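Local coordinates for 2-hydroxyethylphosphonate dioxygenase (Streptomyces viridochromogenes, PDB 4YAR), which uses non-heme iron(II) and dioxygen to convert 2-hydroxyethylphosphonate to hydroxymethylphosphonate and formate during bialaphos biosynthesis, at residues A253-A258 with R277-A282; G347-D352 with R393-G398; A323-A328 with G336-V341; R364-W369 with S377-P382. The protein carries 1 engineered substitution. All blocks are in the same frame, centred on the assembly; numbering follows the deposited sequence. Where two conformers were deposited one is given.

Contact 1: A253-A258 with R277-A282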
loop_
_atom_site.group_PDB
_atom_site.type_symbol
_atom_site.label_atom_id
_atom_site.label_comp_id
_atom_site.label_asym_id
_atom_site.label_seq_id
_atom_site.Cartn_x
_atom_site.Cartn_y
_atom_site.Cartn_z
ATOM N N ALA A 253 -23.214 -9.054 28.841
ATOM C CA ALA A 253 -21.935 -8.442 29.244
ATOM C C ALA A 253 -21.964 -7.846 30.651
ATOM O O ALA A 253 -20.926 -7.386 31.168
ATOM C CB ALA A 253 -21.566 -7.358 28.258
ATOM N N GLY A 254 -23.139 -7.861 31.266
ATOM C CA GLY A 254 -23.369 -7.185 32.563
ATOM C C GLY A 254 -23.422 -5.678 32.513
ATOM O O GLY A 254 -23.145 -5.054 33.526
ATOM N N VAL A 255 -23.846 -5.085 31.389
ATOM C CA VAL A 255 -23.802 -3.647 31.149
ATOM C C VAL A 255 -25.162 -3.080 31.116
ATOM O O VAL A 255 -26.030 -3.607 30.397
ATOM C CB VAL A 255 -23.063 -3.319 29.817
ATOM C CG1 VAL A 255 -23.249 -1.862 29.366
ATOM C CG2 VAL A 255 -21.595 -3.686 29.944
ATOM N N PRO A 256 -25.394 -1.993 31.893
ATOM C CA PRO A 256 -26.695 -1.381 31.831
ATOM C C PRO A 256 -27.006 -0.784 30.502
ATOM O O PRO A 256 -26.154 -0.165 29.866
ATOM C CB PRO A 256 -26.656 -0.274 32.935
ATOM C CG PRO A 256 -25.563 -0.686 33.839
ATOM C CD PRO A 256 -24.565 -1.394 32.965
ATOM N N PRO A 257 -28.255 -0.958 30.050
ATOM C CA PRO A 257 -28.737 -0.411 28.807
ATOM C C PRO A 257 -28.319 1.007 28.483
ATOM O O PRO A 257 -27.861 1.265 27.381
ATOM C CB PRO A 257 -30.251 -0.542 28.970
ATOM C CG PRO A 257 -30.359 -1.869 29.645
ATOM C CD PRO A 257 -29.287 -1.798 30.692
ATOM N N ALA A 258 -28.472 1.912 29.442
ATOM C CA ALA A 258 -28.086 3.303 29.293
ATOM C C ALA A 258 -26.577 3.559 29.129
ATOM O O ALA A 258 -26.180 4.556 28.537
ATOM C CB ALA A 258 -28.596 4.095 30.515
ATOM N N ARG A 277 -15.290 -2.493 25.266
ATOM C CA ARG A 277 -14.344 -3.542 25.517
ATOM C C ARG A 277 -14.987 -4.685 26.285
ATOM O O ARG A 277 -14.735 -5.832 25.983
ATOM C CB ARG A 277 -13.136 -3.058 26.273
ATOM C CG ARG A 277 -12.028 -4.109 26.269
ATOM C CD ARG A 277 -10.675 -3.438 26.410
ATOM N NE ARG A 277 -9.585 -4.364 26.167
ATOM C CZ ARG A 277 -8.367 -4.235 26.701
ATOM N NH1 ARG A 277 -8.062 -3.207 27.515
ATOM N NH2 ARG A 277 -7.456 -5.161 26.430
ATOM N N THR A 278 -15.807 -4.348 27.265
ATOM C CA THR A 278 -16.495 -5.328 28.080
ATOM C C THR A 278 -17.502 -6.116 27.196
ATOM O O THR A 278 -17.587 -7.353 27.278
ATOM C CB THR A 278 -17.268 -4.635 29.169
ATOM O OG1 THR A 278 -16.345 -3.997 30.059
ATOM C CG2 THR A 278 -18.078 -5.660 29.881
ATOM N N LEU A 279 -18.207 -5.387 26.326
ATOM C CA LEU A 279 -19.065 -6.056 25.352
ATOM C C LEU A 279 -18.306 -6.962 24.391
ATOM O O LEU A 279 -18.710 -8.116 24.129
ATOM C CB LEU A 279 -19.829 -5.033 24.516
ATOM C CG LEU A 279 -21.333 -5.066 24.636
ATOM C CD1 LEU A 279 -21.757 -4.356 25.909
ATOM C CD2 LEU A 279 -21.919 -4.344 23.445
ATOM N N GLY A 280 -17.171 -6.469 23.880
ATOM C CA GLY A 280 -16.370 -7.307 22.972
ATOM C C GLY A 280 -15.857 -8.568 23.602
ATOM O O GLY A 280 -15.797 -9.626 22.947
ATOM N N ARG A 281 -15.399 -8.465 24.825
ATOM C CA ARG A 281 -14.904 -9.664 25.571
ATOM C C ARG A 281 -16.022 -10.671 25.695
ATOM O O ARG A 281 -15.822 -11.873 25.492
ATOM C CB ARG A 281 -14.471 -9.332 27.038
ATOM C CG ARG A 281 -13.138 -8.628 27.179
ATOM C CD ARG A 281 -12.567 -8.746 28.608
ATOM N NE ARG A 281 -11.518 -7.748 28.833
ATOM C CZ ARG A 281 -11.695 -6.508 29.302
ATOM N NH1 ARG A 281 -12.898 -6.050 29.647
ATOM N NH2 ARG A 281 -10.634 -5.714 29.439
ATOM N N ALA A 282 -17.217 -10.180 26.033
ATOM C CA ALA A 282 -18.339 -11.071 26.328
ATOM C C ALA A 282 -18.885 -11.754 25.106
ATOM O O ALA A 282 -19.286 -12.907 25.199
ATOM C CB ALA A 282 -19.450 -10.313 27.010
#
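A253 meets A282, near the end of helix 270-283, with 5.3 Å between their CA atoms, and a Schellman motif at G254, with positive phi, marks the exit from the preceding helix and turns the chain away through V255 towards helix 257-265, whose N-cap is P256. The methyl of A253 is the centre of the contact. It is met by two groups at the same distance: CB of A253 lies 3.8 Å from CB of A282 and 3.8 Å from CD1 of L279. Just past the turn, V255 has CG1 anti to its backbone N (chi1 168°), which leaves CG2 to face the helix. This branch of V255 touches CG2 of T278 at 4.0 Å and CD1 of L279 at 4.1 Å, the valine and leucine side chains crossing at about a right angle. T278 presents its methyl to the turn: CG2 also sits 3.6 Å from the carbonyl O of A253, while OG1 bonds back to the carbonyl of T274 in its own helix and is thereby satisfied. L279 also touches F285. The contact lies in the second Cro/C1-type helix-turn-helix region, and by similarity the 253-258 segment belongs to the DNA-binding motif. Its chemistry is mainly apolar, chiefly methyl against methyl with little buried area, so the turn rests against helix 270-283 through van der Waals fit and the hydrophobic effect, without directional bonds between the segments.

Contact 2: G347-D352 with R393-G398; sequences GADLID and RHRWHG
R395 and D349 lie side by side and point the same way, the guanidinium gripping the carboxylate side-on with one nitrogen for each oxygen. NE of R395 reaches OD1 of D349 at 2.7 Å and its NH2 reaches OD2 at 2.9 Å. Both bonds are nearly straight and lie in the guanidinium plane, yet they meet the syn sides of the oxygens from well out of the carboxylate plane, the two flat groups being turned 39° apart. A first torsion of 61° and a bend at chi3 set the guanidinium beside the carboxylate. R393 crosses D349 obliquely and adds only a long salt bridge, NE of R393 to OD2 of D349 at 3.7 Å; its aliphatic part runs alongside I351, CG of R393 to CG1 of I351 at 3.8 Å. Next along the segments, L350 and H394 form a single antiparallel bridge with two backbone bonds. The H394 ring folds back so that CB of L350 sits over its face, 3.8 Å from the centroid, a CH-pi contact, while NE2 bonds Y358 and ND1 the carbonyl of V392. CD1 of L350 touches the edge of the W396 indole at CD1, 4.1 Å away. Segment 347-352 lies in the loop between strands 335-343 and 355-362, along strand 394-397. That strand also pairs with strand 365-371, where E368 and D370 also hold R395, and Y320 of strand 320-324 bonds both A348 O and W396 N.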
loop_
_atom_site.group_PDB
_atom_site.type_symbol
_atom_site.label_atom_id
_atom_site.label_comp_id
_atom_site.label_asym_id
_atom_site.label_seq_id
_atom_site.Cartn_x
_atom_site.Cartn_y
_atom_site.Cartn_z
ATOM N N GLY A 347 26.486 3.766 7.383
ATOM C CA GLY A 347 25.083 4.191 7.154
ATOM C C GLY A 347 24.117 3.600 8.178
ATOM O O GLY A 347 24.243 2.414 8.521
ATOM N N ALA A 348 23.177 4.400 8.701
ATOM C CA ALA A 348 22.221 3.890 9.724
ATOM C C ALA A 348 21.458 2.835 8.961
ATOM O O ALA A 348 21.143 3.034 7.708
ATOM C CB ALA A 348 21.271 4.973 10.281
ATOM N N ASP A 349 21.208 1.713 9.637
ATOM C CA ASP A 349 20.559 0.630 8.945
ATOM C C ASP A 349 19.084 1.025 8.868
ATOM O O ASP A 349 18.528 1.580 9.836
ATOM C CB ASP A 349 20.792 -0.746 9.605
ATOM C CG ASP A 349 22.084 -1.428 9.086
ATOM O OD1 ASP A 349 22.964 -0.709 8.609
ATOM O OD2 ASP A 349 22.231 -2.695 9.032
ATOM N N LEU A 350 18.518 0.860 7.675
ATOM C CA LEU A 350 17.088 0.935 7.455
ATOM C C LEU A 350 16.493 -0.467 7.366
ATOM O O LEU A 350 17.008 -1.364 6.652
ATOM C CB LEU A 350 16.804 1.740 6.181
ATOM C CG LEU A 350 17.458 3.105 6.164
ATOM C CD1 LEU A 350 17.441 3.686 4.766
ATOM C CD2 LEU A 350 16.839 4.091 7.136
ATOM N N ILE A 351 15.408 -0.660 8.089
ATOM C CA ILE A 351 14.654 -1.922 8.142
ATOM C C ILE A 351 13.211 -1.335 8.227
ATOM O O ILE A 351 12.881 -0.540 9.097
ATOM C CB ILE A 351 15.028 -2.910 9.284
ATOM C CG1 ILE A 351 16.559 -3.003 9.533
ATOM C CG2 ILE A 351 14.619 -4.339 8.923
ATOM C CD1 ILE A 351 17.025 -4.014 10.612
ATOM N N ASP A 352 12.382 -1.616 7.239
ATOM C CA ASP A 352 11.030 -1.134 7.278
ATOM C C ASP A 352 10.079 -2.323 7.367
ATOM O O ASP A 352 10.370 -3.358 6.861
ATOM C CB ASP A 352 10.666 -0.396 5.965
ATOM C CG ASP A 352 11.002 1.085 5.987
ATOM O OD1 ASP A 352 12.198 1.335 5.877
ATOM O OD2 ASP A 352 10.060 1.972 5.899
ATOM N N ARG A 393 17.129 -5.398 5.316
ATOM C CA ARG A 393 18.000 -4.439 5.990
ATOM C C ARG A 393 18.934 -3.853 4.912
ATOM O O ARG A 393 19.460 -4.540 4.074
ATOM C CB ARG A 393 18.762 -5.107 7.159
ATOM C CG ARG A 393 19.797 -4.284 7.918
ATOM C CD ARG A 393 20.830 -5.241 8.536
ATOM N NE ARG A 393 20.381 -5.756 9.824
ATOM C CZ ARG A 393 20.811 -6.894 10.397
ATOM N NH1 ARG A 393 21.717 -7.694 9.801
ATOM N NH2 ARG A 393 20.323 -7.262 11.587
ATOM N N HIS A 394 19.011 -2.565 4.923
ATOM C CA HIS A 394 19.737 -1.800 3.871
ATOM C C HIS A 394 20.164 -0.450 4.405
ATOM O O HIS A 394 19.820 -0.005 5.528
ATOM C CB HIS A 394 18.854 -1.659 2.581
ATOM C CG HIS A 394 17.603 -0.858 2.781
ATOM N ND1 HIS A 394 16.505 -1.322 3.474
ATOM C CD2 HIS A 394 17.291 0.400 2.384
ATOM C CE1 HIS A 394 15.558 -0.406 3.470
ATOM N NE2 HIS A 394 16.017 0.655 2.821
ATOM N N ARG A 395 21.017 0.205 3.628
ATOM C CA ARG A 395 21.511 1.511 3.997
ATOM C C ARG A 395 21.996 2.206 2.710
ATOM O O ARG A 395 22.232 1.578 1.699
ATOM C CB ARG A 395 22.661 1.376 5.005
ATOM C CG ARG A 395 23.804 0.611 4.420
ATOM C CD ARG A 395 24.745 0.173 5.521
ATOM N NE ARG A 395 24.193 -0.969 6.243
ATOM C CZ ARG A 395 24.166 -2.216 5.806
ATOM N NH1 ARG A 395 24.727 -2.533 4.676
ATOM N NH2 ARG A 395 23.597 -3.175 6.554
ATOM N N TRP A 396 22.049 3.516 2.779
ATOM C CA TRP A 396 22.592 4.371 1.683
ATOM C C TRP A 396 23.914 5.031 2.158
ATOM O O TRP A 396 23.977 5.507 3.308
ATOM C CB TRP A 396 21.624 5.443 1.291
ATOM C CG TRP A 396 20.386 4.998 0.623
ATOM C CD1 TRP A 396 19.213 4.729 1.236
ATOM C CD2 TRP A 396 20.160 4.811 -0.790
ATOM N NE1 TRP A 396 18.266 4.342 0.294
ATOM C CE2 TRP A 396 18.822 4.384 -0.951
ATOM C CE3 TRP A 396 20.953 4.925 -1.935
ATOM C CZ2 TRP A 396 18.285 4.094 -2.197
ATOM C CZ3 TRP A 396 20.427 4.622 -3.150
ATOM C CH2 TRP A 396 19.085 4.252 -3.293
ATOM N N HIS A 397 24.905 5.081 1.259
ATOM C CA HIS A 397 26.177 5.848 1.457
ATOM C C HIS A 397 26.323 6.832 0.275
ATOM O O HIS A 397 25.739 6.627 -0.794
ATOM C CB HIS A 397 27.507 4.986 1.464
ATOM C CG HIS A 397 27.520 3.818 2.416
ATOM N ND1 HIS A 397 27.085 3.893 3.732
ATOM C CD2 HIS A 397 27.962 2.551 2.249
ATOM C CE1 HIS A 397 27.212 2.704 4.317
ATOM N NE2 HIS A 397 27.747 1.881 3.436
ATOM N N GLY A 398 27.162 7.864 0.461
ATOM C CA GLY A 398 27.350 8.908 -0.570
ATOM C C GLY A 398 26.826 10.252 -0.128
ATOM O O GLY A 398 26.574 10.472 1.050
#

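Contact 3: A323-A328 with G336-V341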
loop_
_atom_site.group_PDB
_atom_site.type_symbol
_atom_site.label_atom_id
_atom_site.label_comp_id
_atom_site.label_asym_id
_atom_site.label_seq_id
_atom_site.Cartn_x
_atom_site.Cartn_y
_atom_site.Cartn_z
ATOM N N ALA A 323 12.701 14.729 5.597
ATOM C CA ALA A 323 11.601 15.643 5.656
ATOM C C ALA A 323 10.352 14.902 5.104
ATOM O O ALA A 323 10.476 14.016 4.244
ATOM C CB ALA A 323 11.895 16.828 4.756
ATOM N N SER A 324 9.197 15.286 5.613
ATOM C CA SER A 324 7.950 14.627 5.262
ATOM C C SER A 324 7.309 15.069 4.004
ATOM O O SER A 324 7.227 16.245 3.721
ATOM C CB SER A 324 6.919 14.838 6.385
ATOM O OG SER A 324 7.440 14.435 7.662
ATOM N N MET A 325 6.822 14.094 3.240
ATOM C CA MET A 325 5.876 14.373 2.171
ATOM C C MET A 325 4.497 14.261 2.764
ATOM O O MET A 325 4.350 13.975 3.978
ATOM C CB MET A 325 5.977 13.401 0.994
ATOM C CG MET A 325 7.306 13.339 0.393
ATOM S SD MET A 325 7.162 12.297 -1.086
ATOM C CE MET A 325 8.962 12.268 -1.465
ATOM N N ALA A 326 3.493 14.636 1.978
ATOM C CA ALA A 326 2.119 14.486 2.401
ATOM C C ALA A 326 1.756 13.086 2.933
ATOM O O ALA A 326 2.233 12.052 2.428
ATOM C CB ALA A 326 1.226 14.903 1.290
ATOM N N SER A 327 0.831 13.056 3.906
ATOM C CA SER A 327 0.315 11.795 4.478
ATOM C C SER A 327 -1.177 11.940 4.800
ATOM O O SER A 327 -1.716 13.052 4.853
ATOM C CB SER A 327 1.061 11.373 5.745
ATOM O OG SER A 327 0.969 12.340 6.774
ATOM N N ALA A 328 -1.807 10.802 5.070
ATOM C CA ALA A 328 -3.203 10.789 5.377
ATOM C C ALA A 328 -3.441 9.700 6.390
ATOM O O ALA A 328 -3.092 8.578 6.134
ATOM C CB ALA A 328 -4.001 10.527 4.123
ATOM N N GLY A 336 5.566 8.745 2.395
ATOM C CA GLY A 336 6.599 9.429 1.530
ATOM C C GLY A 336 7.492 10.306 2.312
ATOM O O GLY A 336 6.998 11.092 3.120
ATOM N N SER A 337 8.814 10.216 2.052
ATOM C CA SER A 337 9.819 11.065 2.748
ATOM C C SER A 337 10.899 11.526 1.756
ATOM O O SER A 337 11.198 10.815 0.804
ATOM C CB SER A 337 10.500 10.256 3.890
ATOM O OG SER A 337 9.535 9.746 4.812
ATOM N N PHE A 338 11.428 12.720 1.969
ATOM C CA PHE A 338 12.676 13.175 1.309
ATOM C C PHE A 338 13.823 12.807 2.246
ATOM O O PHE A 338 13.729 13.086 3.450
ATOM C CB PHE A 338 12.703 14.663 1.074
ATOM C CG PHE A 338 11.535 15.251 0.337
ATOM C CD1 PHE A 338 11.531 15.339 -1.065
ATOM C CD2 PHE A 338 10.484 15.824 1.020
ATOM C CE1 PHE A 338 10.446 15.919 -1.728
ATOM C CE2 PHE A 338 9.439 16.514 0.344
ATOM C CZ PHE A 338 9.411 16.481 -1.044
ATOM N N LEU A 339 14.851 12.176 1.723
ATOM C CA LEU A 339 16.060 11.813 2.502
ATOM C C LEU A 339 17.360 12.420 1.928
ATOM O O LEU A 339 17.725 12.191 0.794
ATOM C CB LEU A 339 16.260 10.341 2.597
ATOM C CG LEU A 339 15.223 9.468 3.266
ATOM C CD1 LEU A 339 15.717 8.056 3.310
ATOM C CD2 LEU A 339 14.974 9.953 4.714
ATOM N N ARG A 340 18.044 13.165 2.769
ATOM C CA ARG A 340 19.407 13.634 2.475
ATOM C C ARG A 340 20.469 12.667 3.050
ATOM O O ARG A 340 20.409 12.343 4.220
ATOM C CB ARG A 340 19.524 15.026 3.083
ATOM C CG ARG A 340 20.489 15.950 2.416
ATOM C CD ARG A 340 20.677 17.175 3.275
ATOM N NE ARG A 340 20.802 18.367 2.458
ATOM C CZ ARG A 340 21.220 19.557 2.906
ATOM N NH1 ARG A 340 21.554 19.723 4.190
ATOM N NH2 ARG A 340 21.298 20.590 2.062
ATOM N N VAL A 341 21.405 12.199 2.202
ATOM C CA VAL A 341 22.448 11.278 2.579
ATOM C C VAL A 341 23.770 12.087 2.556
ATOM O O VAL A 341 23.996 12.848 1.634
ATOM C CB VAL A 341 22.526 10.099 1.536
ATOM C CG1 VAL A 341 23.539 9.069 1.962
ATOM C CG2 VAL A 341 21.149 9.469 1.353
HETATM O O HOH W 1 4.006 10.473 4.036
#
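M325 lies along one face of the F338 ring, and this is the tightly packed half of the contact. With CG beside the backbone N and the chain extended beyond it (chi2 -173°), the thioether runs across the ring. CG of M325 lies over the face, 3.8 Å from CE2 of F338, and the terminal methyl CE of M325 stands 4.1 Å from the centroid of the F338 ring, only 16° off the normal, as a CH-pi contact. The sulfur is above the same ring at a longer distance, a Met-aromatic arrangement, and SD of M325 also rests 3.9 Å from CA of G336, whose lack of a side chain lets it lie so close. CB of A323, on the same face of the hairpin, touches CD2 of F338 at 4.1 Å, and A323 pairs with F338 through two backbone bonds. M325 N still bonds the carbonyl O of G336 (3.0 Å), from 42° above the carbonyl plane; the chains part after it. There a water takes over, donating to A326 O at 2.9 Å and accepting from G336 N at 2.8 Å. S324 and S337, partly exposed, lie on the other face of this hairpin, and S324 OG turns to R315. M325 and F338 also touch L403 of strand 400-407 in the same sheet, and I134 and V136 respectively of strand 133-140 in the other sheet. The chemistry is therefore divided: dispersion between thioether and ring packs the hairpin internally, their outer contacts with I134 and V136 join it to the sheet of strand 133-140, and backbone bonds and one bridging water hold its two segments together.

Contact 4: R364-W369 with S377-P382; sequences RLTLEW and SVELEP
R364 has CG anti to the backbone N (chi1 178°) and then bends at chi3, which brings the guanidinium alongside E381; W369, by contrast, takes a first torsion of 69°, with CG between the backbone N and the carbonyl carbon, which swings the indole back over the partner strand. The R364 salt bridge is loose, NH2 of R364 to OE1 of E381 at 3.6 Å, with the guanidinium and carboxylate planes 54° apart. E379 comes past the arginine's methylenes at a slant: OE1 of E379 lies 3.1 Å from CD of R364, while NE of R364 stays 4.1 Å from that oxygen, too far for a salt bridge. At the other end, S377 N stands over one face of the W369 ring, towards its rim, and CZ3 of W369 touches CG1 of V378 at 3.8 Å. Between these ends the strands pair in antiparallel register, L365 with L380 and L367 with V378 sharing two backbone bonds each, the shortest from L380 N to L365 O at 2.7 Å. Side chains alternate: T366, E368, S377 and E379 line one face, with CG of E379 3.5 Å from OG1 of T366, and L365, L367, V378 and L380 line the other. This hairpin is two-thirds of a three-stranded sheet, strand 365-371 in the middle. From its apolar face L365, L367 and L380 pack on W396 of strand 394-397, L365 and L380 reach V360 of strand 355-362, and W369 and V378 lean on H75 of strand 73-76.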
loop_
_atom_site.group_PDB
_atom_site.type_symbol
_atom_site.label_atom_id
_atom_site.label_comp_id
_atom_site.label_asym_id
_atom_site.label_seq_id
_atom_site.Cartn_x
_atom_site.Cartn_y
_atom_site.Cartn_z
ATOM N N ARG A 364 25.671 10.514 -6.733
ATOM C CA ARG A 364 25.905 9.112 -7.132
ATOM C C ARG A 364 25.906 8.428 -5.773
ATOM O O ARG A 364 26.879 8.586 -4.997
ATOM C CB ARG A 364 27.246 8.866 -7.868
ATOM C CG ARG A 364 27.451 7.394 -8.201
ATOM C CD ARG A 364 28.666 7.044 -9.049
ATOM N NE ARG A 364 28.576 7.523 -10.419
ATOM C CZ ARG A 364 29.346 8.471 -10.964
ATOM N NH1 ARG A 364 30.298 9.085 -10.259
ATOM N NH2 ARG A 364 29.176 8.793 -12.245
ATOM N N LEU A 365 24.789 7.762 -5.477
ATOM C CA LEU A 365 24.540 7.093 -4.200
ATOM C C LEU A 365 24.720 5.582 -4.294
ATOM O O LEU A 365 24.515 4.949 -5.362
ATOM C CB LEU A 365 23.136 7.417 -3.660
ATOM C CG LEU A 365 22.754 8.902 -3.405
ATOM C CD1 LEU A 365 21.347 9.062 -2.783
ATOM C CD2 LEU A 365 23.809 9.556 -2.519
ATOM N N THR A 366 25.118 5.023 -3.154
ATOM C CA THR A 366 25.283 3.616 -3.028
ATOM C C THR A 366 24.253 3.016 -2.069
ATOM O O THR A 366 24.108 3.463 -0.952
ATOM C CB THR A 366 26.736 3.224 -2.643
ATOM O OG1 THR A 366 27.601 3.546 -3.734
ATOM C CG2 THR A 366 26.798 1.748 -2.422
ATOM N N LEU A 367 23.499 2.078 -2.589
ATOM C CA LEU A 367 22.516 1.318 -1.791
ATOM C C LEU A 367 23.181 -0.013 -1.441
ATOM O O LEU A 367 23.543 -0.749 -2.336
ATOM C CB LEU A 367 21.206 1.117 -2.527
ATOM C CG LEU A 367 20.185 0.103 -1.918
ATOM C CD1 LEU A 367 19.588 0.601 -0.632
ATOM C CD2 LEU A 367 19.042 -0.124 -2.906
ATOM N N GLU A 368 23.290 -0.299 -0.170
ATOM C CA GLU A 368 23.750 -1.615 0.317
ATOM C C GLU A 368 22.635 -2.419 0.944
ATOM O O GLU A 368 21.808 -1.816 1.625
ATOM C CB GLU A 368 24.800 -1.414 1.374
ATOM C CG GLU A 368 25.972 -0.654 0.848
ATOM C CD GLU A 368 27.027 -0.560 1.883
ATOM O OE1 GLU A 368 26.687 -0.727 3.125
ATOM O OE2 GLU A 368 28.174 -0.264 1.434
ATOM N N TRP A 369 22.701 -3.731 0.780
ATOM C CA TRP A 369 21.728 -4.635 1.429
ATOM C C TRP A 369 22.362 -5.989 1.809
ATOM O O TRP A 369 23.444 -6.356 1.308
ATOM C CB TRP A 369 20.468 -4.799 0.584
ATOM C CG TRP A 369 20.591 -5.545 -0.685
ATOM C CD1 TRP A 369 20.181 -6.856 -0.922
ATOM C CD2 TRP A 369 20.978 -5.032 -1.945
ATOM N NE1 TRP A 369 20.385 -7.189 -2.207
ATOM C CE2 TRP A 369 20.865 -6.085 -2.873
ATOM C CE3 TRP A 369 21.402 -3.772 -2.393
ATOM C CZ2 TRP A 369 21.194 -5.941 -4.206
ATOM C CZ3 TRP A 369 21.775 -3.643 -3.690
ATOM C CH2 TRP A 369 21.644 -4.739 -4.608
ATOM N N SER A 377 25.528 -4.537 -3.162
ATOM C CA SER A 377 25.492 -3.079 -3.329
ATOM C C SER A 377 25.261 -2.713 -4.761
ATOM O O SER A 377 25.501 -3.519 -5.688
ATOM C CB SER A 377 26.768 -2.432 -2.800
ATOM O OG SER A 377 27.811 -2.771 -3.674
ATOM N N VAL A 378 24.625 -1.548 -4.963
ATOM C CA VAL A 378 24.490 -0.963 -6.311
ATOM C C VAL A 378 24.680 0.559 -6.238
ATOM O O VAL A 378 24.336 1.227 -5.235
ATOM C CB VAL A 378 23.168 -1.402 -6.977
ATOM C CG1 VAL A 378 21.971 -0.818 -6.283
ATOM C CG2 VAL A 378 23.117 -1.044 -8.463
ATOM N N GLU A 379 25.318 1.130 -7.260
ATOM C CA GLU A 379 25.508 2.588 -7.374
ATOM C C GLU A 379 24.455 3.151 -8.325
ATOM O O GLU A 379 24.222 2.578 -9.409
ATOM C CB GLU A 379 26.875 2.960 -7.935
ATOM C CG GLU A 379 28.035 2.588 -7.041
ATOM C CD GLU A 379 29.398 3.126 -7.559
ATOM O OE1 GLU A 379 29.422 4.133 -8.322
ATOM O OE2 GLU A 379 30.446 2.532 -7.202
ATOM N N LEU A 380 23.753 4.167 -7.831
ATOM C CA LEU A 380 22.656 4.820 -8.565
ATOM C C LEU A 380 22.850 6.335 -8.660
ATOM O O LEU A 380 23.148 7.036 -7.683
ATOM C CB LEU A 380 21.300 4.438 -7.947
ATOM C CG LEU A 380 20.897 2.963 -7.865
ATOM C CD1 LEU A 380 19.705 2.806 -6.925
ATOM C CD2 LEU A 380 20.516 2.384 -9.219
ATOM N N GLU A 381 22.647 6.853 -9.847
ATOM C CA GLU A 381 22.677 8.277 -10.143
ATOM C C GLU A 381 21.226 8.818 -10.194
ATOM O O GLU A 381 20.262 8.029 -10.141
ATOM C CB GLU A 381 23.377 8.492 -11.498
ATOM C CG GLU A 381 24.847 8.182 -11.466
ATOM C CD GLU A 381 25.500 8.349 -12.837
ATOM O OE1 GLU A 381 25.823 9.483 -13.192
ATOM O OE2 GLU A 381 25.645 7.352 -13.557
ATOM N N PRO A 382 21.059 10.154 -10.368
ATOM C CA PRO A 382 19.698 10.679 -10.455
ATOM C C PRO A 382 18.858 10.043 -11.474
ATOM O O PRO A 382 19.314 9.763 -12.604
ATOM C CB PRO A 382 19.897 12.177 -10.717
ATOM C CG PRO A 382 21.259 12.476 -10.109
ATOM C CD PRO A 382 22.070 11.246 -10.375
#

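Contacts 2, 3 and 4 cluster in the beta-rich part of the chain, whereas contact 1 stands apart in the second helix-turn-helix region, its centre 43 to 56 Å from theirs. Along the chain contact 1 comes first, then the hairpin of contact 3; contact 2 then spans residues 347 to 398, and the hairpin of contact 4 is formed within that span. Contacts 2 and 4, centres 11 Å apart, share the three-stranded sheet, in which strands 394-397 and 365-371 are neighbours. Contact 3 belongs to the seven-stranded sheet, and V341 packs against both W396 and L365. The helical module is thus a separate unit beside packed beta sheets.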